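Local structure of putative transcriptional regulator protein, LacI family (Rhizobium etli, 3MIZ) at residues I19-S24 and Y80-D85; Q37-A42 and L256-A261; E61-F66 and D72-V77; A261-D266 and G276-S281. The protein probably acts as a DNA-binding transcriptional regulator, a repressor of the LacI type whose deposited fragment contains the periplasmic-binding-protein-like regulatory region. One frame throughout, in Å; residues are numbered along the deposited sequence.

Contact 1. Residues I19-S24 and Y80-D85; sequences ITDYVS and YRRIVD
Tyr22, in the loop that follows strand 15-20, comes nearest along the backbone to Tyr80, where the chain turns a corner after strand 73-78, with 8.7 Å between the CA atom of Tyr22 and that of Tyr80. The side chains close this distance. Asp21 and Arg82 reach toward each other from opposite directions and form a salt bridge, Asp21 OD2 to Arg82 NH1 at 2.8 Å. The proton arrives on the anti lone pair of OD2, in the guanidinium plane, and carboxylate and guanidinium lie nearly coplanar, 14° apart. A water donates to the same Asp21 OD2 at 2.7 Å and accepts from Tyr80 N at 2.9 Å, its oxygen resting over the centre of the Tyr80 ring. With CG between its backbone N and carbonyl carbon (chi1 50°), Asp21 also turns OD1 back to Tyr22 N at 2.7 Å, and Met79 N binds this oxygen too, so four polar partners hold the carboxylate. Beside it the rings of Tyr22 and Tyr80 are almost parallel (6°) but slid apart, with centroids 5.8 Å from each other; the touch is Tyr22 CE2 against Tyr80 OH at 3.4 Å. Were Asp21 an alanine, the Arg82 guanidinium would probably lose its partner charge and the bridging water its acceptor. Asp21 and Tyr80 follow the C-terminal ends of neighbouring parallel strands, a position that in the type I periplasmic-binding-protein fold of LacI relatives borders the effector cleft, consistent with a similar place here.

Contact 2. Residues Q37-A42 and L256-A261; sequences QDWANA and LGREGA
The indole of Trp39 lies with one face against the methyl group of Ala261, whose CB comes within 3.5 Å of Trp39 CE3 and sits toward the rim of the ring system. The ring is directed there because its CG is anti to the backbone N (chi1 -179°), which carries the indole out from its own helix and across to the neighbouring one. Arg258 approaches the same residue differently. Its chain bends at chi3 and brings the guanidinium back at 49° to the indole plane, neither stacked on it nor perpendicular, with Arg258 NH2 4.0 Å from Trp39 CD1. These residues join helices 30-42 and 253-268, which pack at 45° with their axes 8.5 Å apart in the segments. Both helices lie against the same side of the parallel sheet in the N-terminal lobe of a LacI-type regulatory core. Arg258 NH1 stands 3.2 Å from Trp39 N, but both are donors, so the approach is packing and not a bond. The carboxylate of Asp38 does not take up the arginine: its OD2 is 5.2 Å from Arg258 NH1 and is hydrogen-bonded instead to Tyr254 OH. Beyond Ala261, the indole also touches Lys262, the next residue, and Asn265 one turn further along the partner helix.

Contact 3. Residues E61-F66 and D72-V77; sequences EIWKMF and DGVLYV
Trp63 and Phe66 of helix 56-68 close over Val74 and Tyr76 of strand 73-78, the helix-to-strand half of a beta-alpha-beta crossover in the Rossmann-like N-terminal lobe. Helix and strand segments run at 151°, nearly antiparallel, with their axes 10.7 Å apart. Trp63 holds CG beside its backbone N, anti to the carbonyl carbon (chi1 -78°), and this brings the six-membered part of the indole to the strand. There it straddles two residues. Trp63 CZ3 rests 3.8 Å from Val74 CG2 and Trp63 CH2 likewise 3.8 Å from Val74 CG1, so both methyls are engaged, while Trp63 CZ2 reaches Tyr76 CD1 at 3.9 Å, the two side chains crossing at about a right angle. The indole nitrogen, NE1, is hydrogen-bonded to Glu59 OE2 on its own helix, which helps to fix the ring's rotation. Without the indole, as with a leucine here, a gap is likely to open beside Val74 and Tyr76, and Glu59 would lose this donor. Val74 sets CG1 anti to its backbone N (chi1 168°) and CG2 beside it, which turns both methyls to the indole and leaves CG2 shared with Phe66. Phe66, itself packed on Leu48 of the second subunit, meets the valine at about a right angle, its CD2 4.1 Å from Val74 CG2.

Contact 4. Residues A261-D266 and G276-S281; sequences AKWLND and GSRVVS
Trp263, which meets Arg278 and Gly276, stands on a helical turn whose shortest internal backbone bond is Asn265 N to Ala261 O at 2.9 Å. From that turn its indole presents one face to the guanidinium of Arg278, which lies flat on it with planes 6° apart and centres separated by 3.8 Å. The charged carbon is well placed over the pyrrole part: Arg278 CZ is 3.8 Å from the centroid of the five-membered ring of Trp263 and 13° off its normal, a cation-pi contact. Farther back along the chain, Arg278 CD sits 3.9 Å from the centroid of the Trp263 six-membered ring, a CH-pi contact over the same side chain. This alignment depends on an arginine extended from CG to NE (chi3 176°), so that its length runs along the indole in the opposite sense to the tryptophan. At the indole's edge, near its plane, Gly276 O comes to 3.8 Å from Trp263 CH2. The contact ties helix 253-268 to strand 277-285, which pairs with strand 110-113, probably near the crossovers that link the lobes, as in LacI-type regulators; Trp263 also packs on Ile111 of that strand. Because the guanidinium is bound through its face, its N-H groups, which point along its own plane, need not be spent on the ring, and a weak, long ion pair from Arg278 NH1 to Glu259 probably adds some electrostatic support.

The four contacts lie in one lobe of the regulatory core. Contact 3 falls within the stretch of chain spanned by contact 1, and their centres are 13 Å apart; they are joined through the neighbouring strands 15-20 and 73-78, where Ile19 pairs with Leu75 and Val77. Contacts 2 and 4, with centres 11 Å apart, follow each other on helix 253-268 and share Ala261. This late helix meets the early part of the chain through Leu75, against which Ala261 and Leu264 pack. The lobe is thus built from both early and late segments, while contacts 1, 2 and 3 also reach the second subunit, so this lobe takes part in the dimer.

Contact 1. Residues I19-S24 and Y80-D85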
loop_
_atom_site.group_PDB
_atom_site.type_symbol
_atom_site.label_atom_id
_atom_site.label_comp_id
_atom_site.label_asym_id
_atom_site.label_seq_id
_atom_site.Cartn_x
_atom_site.Cartn_y
_atom_site.Cartn_z
ATOM N N ILE A 19 3.148 -1.547 -18.362
ATOM C CA ILE A 19 2.571 -2.875 -18.262
ATOM C C ILE A 19 3.094 -3.412 -16.944
ATOM O O ILE A 19 4.293 -3.617 -16.782
ATOM C CB ILE A 19 3.007 -3.786 -19.431
ATOM C CG1 ILE A 19 2.430 -3.237 -20.741
ATOM C CG2 ILE A 19 2.538 -5.228 -19.181
ATOM C CD1 ILE A 19 2.721 -4.086 -21.960
ATOM N N THR A 20 2.198 -3.594 -15.985
ATOM C CA THR A 20 2.609 -4.110 -14.696
ATOM C C THR A 20 1.951 -5.451 -14.434
ATOM O O THR A 20 0.978 -5.801 -15.089
ATOM C CB THR A 20 2.230 -3.164 -13.572
ATOM O OG1 THR A 20 2.753 -3.678 -12.344
ATOM C CG2 THR A 20 0.708 -3.032 -13.468
ATOM N N ASP A 21 2.475 -6.197 -13.468
ATOM C CA ASP A 21 1.906 -7.500 -13.159
ATOM C C ASP A 21 0.918 -7.573 -11.995
ATOM O O ASP A 21 -0.272 -7.805 -12.209
ATOM C CB ASP A 21 3.020 -8.548 -12.953
ATOM C CG ASP A 21 4.117 -8.093 -11.986
ATOM O OD1 ASP A 21 3.966 -7.045 -11.322
ATOM O OD2 ASP A 21 5.140 -8.808 -11.888
ATOM N N TYR A 22 1.385 -7.346 -10.771
ATOM C CA TYR A 22 0.507 -7.494 -9.610
ATOM C C TYR A 22 0.157 -6.240 -8.827
ATOM O O TYR A 22 0.047 -6.287 -7.600
ATOM C CB TYR A 22 1.122 -8.517 -8.659
ATOM C CG TYR A 22 1.498 -9.808 -9.342
ATOM C CD1 TYR A 22 0.519 -10.716 -9.749
ATOM C CD2 TYR A 22 2.829 -10.111 -9.609
ATOM C CE1 TYR A 22 0.859 -11.894 -10.407
ATOM C CE2 TYR A 22 3.181 -11.286 -10.267
ATOM C CZ TYR A 22 2.187 -12.173 -10.664
ATOM O OH TYR A 22 2.532 -13.327 -11.328
ATOM N N VAL A 23 -0.050 -5.132 -9.526
ATOM C CA VAL A 23 -0.366 -3.871 -8.865
ATOM C C VAL A 23 -1.684 -3.888 -8.079
ATOM O O VAL A 23 -1.812 -3.191 -7.069
ATOM C CB VAL A 23 -0.400 -2.702 -9.895
ATOM C CG1 VAL A 23 -1.657 -2.778 -10.739
ATOM C CG2 VAL A 23 -0.301 -1.371 -9.182
ATOM N N SER A 24 -2.654 -4.690 -8.521
ATOM C CA SER A 24 -3.943 -4.739 -7.833
ATOM C C SER A 24 -3.876 -5.516 -6.522
ATOM O O SER A 24 -4.804 -5.468 -5.720
ATOM C CB SER A 24 -5.014 -5.357 -8.735
ATOM O OG SER A 24 -4.792 -6.745 -8.926
ATOM N N TYR A 80 7.586 -6.784 -7.750
ATOM C CA TYR A 80 8.773 -7.191 -7.008
ATOM C C TYR A 80 9.811 -7.599 -8.032
ATOM O O TYR A 80 9.491 -7.852 -9.196
ATOM C CB TYR A 80 8.492 -8.342 -6.022
ATOM C CG TYR A 80 7.656 -9.472 -6.563
ATOM C CD1 TYR A 80 6.281 -9.519 -6.326
ATOM C CD2 TYR A 80 8.237 -10.507 -7.298
ATOM C CE1 TYR A 80 5.502 -10.572 -6.802
ATOM C CE2 TYR A 80 7.466 -11.559 -7.782
ATOM C CZ TYR A 80 6.105 -11.586 -7.527
ATOM O OH TYR A 80 5.351 -12.641 -7.981
ATOM N N ARG A 81 11.064 -7.658 -7.607
ATOM C CA ARG A 81 12.132 -7.990 -8.524
ATOM C C ARG A 81 11.967 -9.367 -9.157
ATOM O O ARG A 81 11.801 -10.367 -8.466
ATOM C CB ARG A 81 13.463 -7.880 -7.802
ATOM C CG ARG A 81 14.620 -7.645 -8.726
ATOM C CD ARG A 81 15.861 -7.345 -7.926
ATOM N NE ARG A 81 17.049 -7.391 -8.760
ATOM C CZ ARG A 81 18.280 -7.243 -8.295
ATOM N NH1 ARG A 81 18.472 -7.038 -6.995
ATOM N NH2 ARG A 81 19.311 -7.303 -9.122
ATOM N N ARG A 82 12.009 -9.406 -10.485
ATOM C CA ARG A 82 11.836 -10.654 -11.218
ATOM C C ARG A 82 12.778 -10.732 -12.415
ATOM O O ARG A 82 13.304 -9.717 -12.880
ATOM C CB ARG A 82 10.401 -10.763 -11.758
ATOM C CG ARG A 82 9.283 -10.812 -10.729
ATOM C CD ARG A 82 7.926 -10.783 -11.429
ATOM N NE ARG A 82 7.822 -11.851 -12.421
ATOM C CZ ARG A 82 6.922 -11.886 -13.400
ATOM N NH1 ARG A 82 6.031 -10.910 -13.533
ATOM N NH2 ARG A 82 6.924 -12.898 -14.264
ATOM N N ILE A 83 12.992 -11.950 -12.896
ATOM C CA ILE A 83 13.783 -12.191 -14.094
ATOM C C ILE A 83 12.716 -12.793 -15.009
ATOM O O ILE A 83 12.160 -13.855 -14.702
ATOM C CB ILE A 83 14.902 -13.228 -13.869
ATOM C CG1 ILE A 83 15.915 -12.704 -12.847
ATOM C CG2 ILE A 83 15.626 -13.495 -15.183
ATOM C CD1 ILE A 83 16.970 -13.743 -12.459
ATOM N N VAL A 84 12.406 -12.107 -16.104
ATOM C CA VAL A 84 11.370 -12.584 -17.007
ATOM C C VAL A 84 11.392 -11.887 -18.354
ATOM O O VAL A 84 11.735 -10.703 -18.455
ATOM C CB VAL A 84 9.970 -12.388 -16.380
ATOM C CG1 VAL A 84 9.770 -10.927 -15.997
ATOM C CG2 VAL A 84 8.879 -12.824 -17.359
ATOM N N ASP A 85 11.054 -12.645 -19.393
ATOM C CA ASP A 85 10.979 -12.106 -20.744
ATOM C C ASP A 85 9.539 -11.671 -20.962
ATOM O O ASP A 85 8.607 -12.434 -20.701
ATOM C CB ASP A 85 11.325 -13.180 -21.782
ATOM C CG ASP A 85 12.797 -13.208 -22.129
ATOM O OD1 ASP A 85 13.611 -12.596 -21.401
ATOM O OD2 ASP A 85 13.143 -13.857 -23.141
HETATM O O HOH W 1 6.201 -8.752 -9.381
#

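Contact 2. Residues Q37-A42 and L256-A261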
loop_
_atom_site.group_PDB
_atom_site.type_symbol
_atom_site.label_atom_id
_atom_site.label_comp_id
_atom_site.label_asym_id
_atom_site.label_seq_id
_atom_site.Cartn_x
_atom_site.Cartn_y
_atom_site.Cartn_z
ATOM N N GLN A 37 5.184 8.891 -13.431
ATOM C CA GLN A 37 4.194 9.950 -13.609
ATOM C C GLN A 37 4.797 11.337 -13.418
ATOM O O GLN A 37 4.557 12.234 -14.230
ATOM C CB GLN A 37 3.016 9.738 -12.649
ATOM C CG GLN A 37 1.798 10.610 -12.935
ATOM C CD GLN A 37 1.032 10.174 -14.172
ATOM O OE1 GLN A 37 0.457 9.086 -14.210
ATOM N NE2 GLN A 37 1.021 11.028 -15.194
ATOM N N ASP A 38 5.580 11.522 -12.356
ATOM C CA ASP A 38 6.218 12.818 -12.112
ATOM C C ASP A 38 7.083 13.231 -13.297
ATOM O O ASP A 38 7.032 14.380 -13.745
ATOM C CB ASP A 38 7.066 12.772 -10.839
ATOM C CG ASP A 38 6.239 12.965 -9.583
ATOM O OD1 ASP A 38 4.997 12.985 -9.695
ATOM O OD2 ASP A 38 6.833 13.089 -8.490
ATOM N N TRP A 39 7.886 12.299 -13.807
ATOM C CA TRP A 39 8.728 12.595 -14.959
ATOM C C TRP A 39 7.843 12.945 -16.164
ATOM O O TRP A 39 8.112 13.901 -16.892
ATOM C CB TRP A 39 9.603 11.389 -15.313
ATOM C CG TRP A 39 10.494 11.661 -16.479
ATOM C CD1 TRP A 39 11.732 12.227 -16.447
ATOM C CD2 TRP A 39 10.170 11.480 -17.861
ATOM N NE1 TRP A 39 12.200 12.416 -17.724
ATOM C CE2 TRP A 39 11.260 11.968 -18.612
ATOM C CE3 TRP A 39 9.060 10.959 -18.537
ATOM C CZ2 TRP A 39 11.274 11.954 -20.010
ATOM C CZ3 TRP A 39 9.072 10.946 -19.931
ATOM C CH2 TRP A 39 10.174 11.442 -20.650
ATOM N N ALA A 40 6.790 12.161 -16.371
ATOM C CA ALA A 40 5.876 12.380 -17.489
ATOM C C ALA A 40 5.248 13.774 -17.466
ATOM O O ALA A 40 5.135 14.432 -18.510
ATOM C CB ALA A 40 4.786 11.316 -17.482
ATOM N N ASN A 41 4.840 14.225 -16.282
ATOM C CA ASN A 41 4.228 15.544 -16.160
ATOM C C ASN A 41 5.217 16.659 -16.496
ATOM O O ASN A 41 4.827 17.715 -16.993
ATOM C CB ASN A 41 3.668 15.768 -14.747
ATOM C CG ASN A 41 2.578 14.777 -14.380
ATOM O OD1 ASN A 41 1.896 14.230 -15.246
ATOM N ND2 ASN A 41 2.396 14.555 -13.080
ATOM N N ALA A 42 6.496 16.418 -16.237
ATOM C CA ALA A 42 7.529 17.409 -16.512
ATOM C C ALA A 42 8.057 17.329 -17.941
ATOM O O ALA A 42 8.840 18.181 -18.361
ATOM C CB ALA A 42 8.681 17.244 -15.530
ATOM N N LEU A 256 13.865 4.853 -9.721
ATOM C CA LEU A 256 13.818 3.835 -10.773
ATOM C C LEU A 256 12.792 4.242 -11.819
ATOM O O LEU A 256 13.017 4.079 -13.018
ATOM C CB LEU A 256 13.437 2.462 -10.210
ATOM C CG LEU A 256 14.534 1.673 -9.492
ATOM C CD1 LEU A 256 13.943 0.425 -8.847
ATOM C CD2 LEU A 256 15.622 1.294 -10.487
ATOM N N GLY A 257 11.659 4.758 -11.351
ATOM C CA GLY A 257 10.608 5.193 -12.253
ATOM C C GLY A 257 11.042 6.391 -13.082
ATOM O O GLY A 257 10.887 6.398 -14.301
ATOM N N ARG A 258 11.594 7.411 -12.430
ATOM C CA ARG A 258 12.047 8.591 -13.158
ATOM C C ARG A 258 13.157 8.241 -14.144
ATOM O O ARG A 258 13.122 8.667 -15.305
ATOM C CB ARG A 258 12.549 9.660 -12.184
ATOM C CG ARG A 258 11.485 10.215 -11.254
ATOM C CD ARG A 258 12.062 11.374 -10.451
ATOM N NE ARG A 258 12.598 12.409 -11.330
ATOM C CZ ARG A 258 11.849 13.160 -12.131
ATOM N NH1 ARG A 258 10.534 12.997 -12.156
ATOM N NH2 ARG A 258 12.414 14.063 -12.919
ATOM N N GLU A 259 14.143 7.470 -13.692
ATOM C CA GLU A 259 15.250 7.087 -14.570
ATOM C C GLU A 259 14.765 6.217 -15.727
ATOM O O GLU A 259 15.167 6.418 -16.874
ATOM C CB GLU A 259 16.335 6.339 -13.786
ATOM C CG GLU A 259 17.215 7.229 -12.911
ATOM C CD GLU A 259 17.990 8.254 -13.720
ATOM O OE1 GLU A 259 18.656 7.867 -14.705
ATOM O OE2 GLU A 259 17.936 9.449 -13.365
ATOM N N GLY A 260 13.906 5.250 -15.420
ATOM C CA GLY A 260 13.381 4.369 -16.450
ATOM C C GLY A 260 12.643 5.128 -17.534
ATOM O O GLY A 260 12.814 4.848 -18.721
ATOM N N ALA A 261 11.819 6.089 -17.125
ATOM C CA ALA A 261 11.046 6.892 -18.067
ATOM C C ALA A 261 11.960 7.709 -18.983
ATOM O O ALA A 261 11.763 7.731 -20.193
ATOM C CB ALA A 261 10.081 7.819 -17.307
#

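Contact 3. Residues E61-F66 and D72-V77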
loop_
_atom_site.group_PDB
_atom_site.type_symbol
_atom_site.label_atom_id
_atom_site.label_comp_id
_atom_site.label_asym_id
_atom_site.label_seq_id
_atom_site.Cartn_x
_atom_site.Cartn_y
_atom_site.Cartn_z
ATOM N N GLU A 61 -2.360 -9.986 -25.089
ATOM C CA GLU A 61 -3.478 -9.147 -25.499
ATOM C C GLU A 61 -3.222 -7.674 -25.166
ATOM O O GLU A 61 -3.627 -6.779 -25.914
ATOM C CB GLU A 61 -4.752 -9.646 -24.806
ATOM C CG GLU A 61 -5.931 -8.693 -24.822
ATOM C CD GLU A 61 -7.168 -9.306 -24.183
ATOM O OE1 GLU A 61 -7.046 -9.877 -23.077
ATOM O OE2 GLU A 61 -8.265 -9.215 -24.781
ATOM N N ILE A 62 -2.549 -7.420 -24.048
ATOM C CA ILE A 62 -2.261 -6.042 -23.653
ATOM C C ILE A 62 -1.264 -5.380 -24.593
ATOM O O ILE A 62 -1.405 -4.205 -24.916
ATOM C CB ILE A 62 -1.737 -5.969 -22.208
ATOM C CG1 ILE A 62 -2.883 -6.289 -21.242
ATOM C CG2 ILE A 62 -1.155 -4.578 -21.925
ATOM C CD1 ILE A 62 -2.474 -6.388 -19.792
ATOM N N TRP A 63 -0.255 -6.127 -25.031
ATOM C CA TRP A 63 0.727 -5.573 -25.955
ATOM C C TRP A 63 0.027 -5.220 -27.265
ATOM O O TRP A 63 0.298 -4.180 -27.877
ATOM C CB TRP A 63 1.839 -6.582 -26.238
ATOM C CG TRP A 63 2.860 -6.685 -25.148
ATOM C CD1 TRP A 63 2.909 -7.615 -24.146
ATOM C CD2 TRP A 63 3.990 -5.828 -24.960
ATOM N NE1 TRP A 63 4.013 -7.389 -23.347
ATOM C CE2 TRP A 63 4.693 -6.300 -23.828
ATOM C CE3 TRP A 63 4.481 -4.706 -25.645
ATOM C CZ2 TRP A 63 5.861 -5.690 -23.363
ATOM C CZ3 TRP A 63 5.647 -4.097 -25.180
ATOM C CH2 TRP A 63 6.323 -4.593 -24.049
ATOM N N LYS A 64 -0.871 -6.107 -27.685
ATOM C CA LYS A 64 -1.636 -5.921 -28.909
ATOM C C LYS A 64 -2.461 -4.642 -28.762
ATOM O O LYS A 64 -2.525 -3.823 -29.677
ATOM C CB LYS A 64 -2.553 -7.129 -29.124
ATOM C CG LYS A 64 -2.823 -7.468 -30.571
ATOM C CD LYS A 64 -3.464 -8.847 -30.701
ATOM C CE LYS A 64 -2.560 -9.955 -30.159
ATOM N NZ LYS A 64 -1.254 -10.035 -30.879
HETATM N N MSE A 65 -3.086 -4.477 -27.602
HETATM C CA MSE A 65 -3.887 -3.287 -27.330
HETATM C C MSE A 65 -3.043 -2.020 -27.426
HETATM O O MSE A 65 -3.471 -1.026 -28.016
HETATM C CB MSE A 65 -4.518 -3.368 -25.937
HETATM C CG MSE A 65 -4.998 -2.017 -25.397
HETATM SE SE MSE A 65 -6.129 -2.209 -23.849
HETATM C CE MSE A 65 -7.719 -2.758 -24.797
ATOM N N PHE A 66 -1.851 -2.045 -26.838
ATOM C CA PHE A 66 -0.992 -0.868 -26.883
ATOM C C PHE A 66 -0.563 -0.512 -28.300
ATOM O O PHE A 66 -0.490 0.666 -28.650
ATOM C CB PHE A 66 0.235 -1.045 -25.982
ATOM C CG PHE A 66 -0.033 -0.741 -24.530
ATOM C CD1 PHE A 66 -0.983 0.213 -24.172
ATOM C CD2 PHE A 66 0.677 -1.381 -23.522
ATOM C CE1 PHE A 66 -1.222 0.526 -22.832
ATOM C CE2 PHE A 66 0.443 -1.072 -22.177
ATOM C CZ PHE A 66 -0.505 -0.122 -21.834
ATOM N N ASP A 72 3.706 5.258 -27.647
ATOM C CA ASP A 72 5.072 5.533 -28.092
ATOM C C ASP A 72 6.113 4.588 -27.501
ATOM O O ASP A 72 7.110 4.271 -28.151
ATOM C CB ASP A 72 5.479 6.971 -27.757
ATOM C CG ASP A 72 4.757 7.995 -28.604
ATOM O OD1 ASP A 72 4.243 7.626 -29.682
ATOM O OD2 ASP A 72 4.721 9.176 -28.189
ATOM N N GLY A 73 5.886 4.152 -26.266
ATOM C CA GLY A 73 6.818 3.245 -25.622
ATOM C C GLY A 73 6.176 2.553 -24.431
ATOM O O GLY A 73 5.095 2.945 -23.988
ATOM N N VAL A 74 6.842 1.529 -23.910
ATOM C CA VAL A 74 6.324 0.780 -22.769
ATOM C C VAL A 74 7.328 0.660 -21.631
ATOM O O VAL A 74 8.517 0.433 -21.850
ATOM C CB VAL A 74 5.925 -0.672 -23.166
ATOM C CG1 VAL A 74 5.678 -1.523 -21.906
ATOM C CG2 VAL A 74 4.687 -0.661 -24.022
ATOM N N LEU A 75 6.839 0.832 -20.412
ATOM C CA LEU A 75 7.675 0.647 -19.243
ATOM C C LEU A 75 7.113 -0.632 -18.637
ATOM O O LEU A 75 5.979 -0.668 -18.168
ATOM C CB LEU A 75 7.536 1.830 -18.289
ATOM C CG LEU A 75 8.150 3.097 -18.889
ATOM C CD1 LEU A 75 7.731 4.315 -18.093
ATOM C CD2 LEU A 75 9.672 2.947 -18.916
ATOM N N TYR A 76 7.899 -1.696 -18.715
ATOM C CA TYR A 76 7.516 -2.999 -18.193
ATOM C C TYR A 76 7.944 -2.996 -16.736
ATOM O O TYR A 76 9.133 -3.096 -16.438
ATOM C CB TYR A 76 8.273 -4.083 -18.947
ATOM C CG TYR A 76 7.670 -5.439 -18.804
ATOM C CD1 TYR A 76 6.571 -5.807 -19.580
ATOM C CD2 TYR A 76 8.203 -6.374 -17.915
ATOM C CE1 TYR A 76 6.021 -7.065 -19.489
ATOM C CE2 TYR A 76 7.654 -7.645 -17.815
ATOM C CZ TYR A 76 6.561 -7.982 -18.612
ATOM O OH TYR A 76 6.010 -9.241 -18.545
ATOM N N VAL A 77 6.974 -2.898 -15.834
ATOM C CA VAL A 77 7.264 -2.815 -14.411
ATOM C C VAL A 77 6.698 -3.968 -13.590
ATOM O O VAL A 77 5.509 -4.285 -13.665
ATOM C CB VAL A 77 6.703 -1.487 -13.838
ATOM C CG1 VAL A 77 7.087 -1.330 -12.371
ATOM C CG2 VAL A 77 7.195 -0.319 -14.668
#

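Contact 4. Residues A261-D266 and G276-S281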
loop_
_atom_site.group_PDB
_atom_site.type_symbol
_atom_site.label_atom_id
_atom_site.label_comp_id
_atom_site.label_asym_id
_atom_site.label_seq_id
_atom_site.Cartn_x
_atom_site.Cartn_y
_atom_site.Cartn_z
ATOM N N ALA A 261 11.819 6.089 -17.125
ATOM C CA ALA A 261 11.046 6.892 -18.067
ATOM C C ALA A 261 11.960 7.709 -18.983
ATOM O O ALA A 261 11.763 7.731 -20.193
ATOM C CB ALA A 261 10.081 7.819 -17.307
ATOM N N LYS A 262 12.959 8.373 -18.408
ATOM C CA LYS A 262 13.881 9.172 -19.213
ATOM C C LYS A 262 14.601 8.274 -20.213
ATOM O O LYS A 262 14.749 8.618 -21.389
ATOM C CB LYS A 262 14.913 9.878 -18.328
ATOM C CG LYS A 262 15.871 10.749 -19.131
ATOM C CD LYS A 262 16.995 11.316 -18.288
ATOM C CE LYS A 262 17.972 12.094 -19.166
ATOM N NZ LYS A 262 19.057 12.732 -18.374
ATOM N N TRP A 263 15.044 7.118 -19.734
ATOM C CA TRP A 263 15.746 6.156 -20.565
ATOM C C TRP A 263 14.860 5.739 -21.741
ATOM O O TRP A 263 15.322 5.682 -22.884
ATOM C CB TRP A 263 16.132 4.942 -19.717
ATOM C CG TRP A 263 17.277 4.139 -20.250
ATOM C CD1 TRP A 263 18.089 4.457 -21.304
ATOM C CD2 TRP A 263 17.768 2.899 -19.727
ATOM N NE1 TRP A 263 19.055 3.492 -21.466
ATOM C CE2 TRP A 263 18.882 2.524 -20.511
ATOM C CE3 TRP A 263 17.376 2.069 -18.669
ATOM C CZ2 TRP A 263 19.610 1.354 -20.270
ATOM C CZ3 TRP A 263 18.102 0.903 -18.429
ATOM C CH2 TRP A 263 19.206 0.559 -19.228
ATOM N N LEU A 264 13.587 5.461 -21.466
ATOM C CA LEU A 264 12.662 5.072 -22.525
ATOM C C LEU A 264 12.515 6.223 -23.517
ATOM O O LEU A 264 12.474 6.011 -24.735
ATOM C CB LEU A 264 11.280 4.722 -21.954
ATOM C CG LEU A 264 10.188 4.391 -22.987
ATOM C CD1 LEU A 264 10.595 3.175 -23.814
ATOM C CD2 LEU A 264 8.861 4.127 -22.287
ATOM N N ASN A 265 12.432 7.440 -22.991
ATOM C CA ASN A 265 12.279 8.615 -23.838
ATOM C C ASN A 265 13.434 8.709 -24.831
ATOM O O ASN A 265 13.209 8.943 -26.019
ATOM C CB ASN A 265 12.209 9.884 -22.978
ATOM C CG ASN A 265 11.695 11.094 -23.752
ATOM O OD1 ASN A 265 10.585 11.081 -24.283
ATOM N ND2 ASN A 265 12.502 12.148 -23.807
ATOM N N ASP A 266 14.662 8.516 -24.355
ATOM C CA ASP A 266 15.832 8.585 -25.229
ATOM C C ASP A 266 15.832 7.456 -26.253
ATOM O O ASP A 266 16.220 7.656 -27.404
ATOM C CB ASP A 266 17.134 8.540 -24.416
ATOM C CG ASP A 266 17.276 9.716 -23.469
ATOM O OD1 ASP A 266 16.774 10.811 -23.791
ATOM O OD2 ASP A 266 17.899 9.551 -22.401
ATOM N N GLY A 276 21.975 -3.120 -22.018
ATOM C CA GLY A 276 22.579 -3.727 -20.851
ATOM C C GLY A 276 21.749 -3.429 -19.620
ATOM O O GLY A 276 20.644 -2.884 -19.713
ATOM N N SER A 277 22.291 -3.769 -18.459
ATOM C CA SER A 277 21.593 -3.568 -17.202
ATOM C C SER A 277 22.203 -2.493 -16.309
ATOM O O SER A 277 23.421 -2.383 -16.188
ATOM C CB SER A 277 21.541 -4.892 -16.437
ATOM O OG SER A 277 21.092 -4.704 -15.107
ATOM N N ARG A 278 21.335 -1.695 -15.701
ATOM C CA ARG A 278 21.757 -0.657 -14.769
ATOM C C ARG A 278 21.212 -1.109 -13.425
ATOM O O ARG A 278 20.087 -1.607 -13.347
ATOM C CB ARG A 278 21.121 0.693 -15.101
ATOM C CG ARG A 278 21.601 1.356 -16.371
ATOM C CD ARG A 278 20.844 2.652 -16.551
ATOM N NE ARG A 278 21.290 3.415 -17.707
ATOM C CZ ARG A 278 20.783 4.596 -18.046
ATOM N NH1 ARG A 278 19.815 5.137 -17.313
ATOM N NH2 ARG A 278 21.250 5.240 -19.109
ATOM N N VAL A 279 22.002 -0.961 -12.371
ATOM C CA VAL A 279 21.525 -1.340 -11.055
ATOM C C VAL A 279 21.707 -0.132 -10.143
ATOM O O VAL A 279 22.819 0.364 -9.970
ATOM C CB VAL A 279 22.290 -2.557 -10.498
ATOM C CG1 VAL A 279 21.661 -3.005 -9.195
ATOM C CG2 VAL A 279 22.251 -3.697 -11.505
ATOM N N VAL A 280 20.602 0.351 -9.584
ATOM C CA VAL A 280 20.635 1.515 -8.703
ATOM C C VAL A 280 20.743 1.107 -7.235
ATOM O O VAL A 280 20.001 0.254 -6.758
ATOM C CB VAL A 280 19.374 2.384 -8.902
ATOM C CG1 VAL A 280 19.412 3.589 -7.967
ATOM C CG2 VAL A 280 19.275 2.830 -10.354
ATOM N N SER A 281 21.672 1.730 -6.520
ATOM C CA SER A 281 21.892 1.420 -5.114
ATOM C C SER A 281 20.704 1.730 -4.207
ATOM O O SER A 281 19.847 2.550 -4.532
ATOM C CB SER A 281 23.120 2.183 -4.607
ATOM O OG SER A 281 22.928 3.582 -4.739
#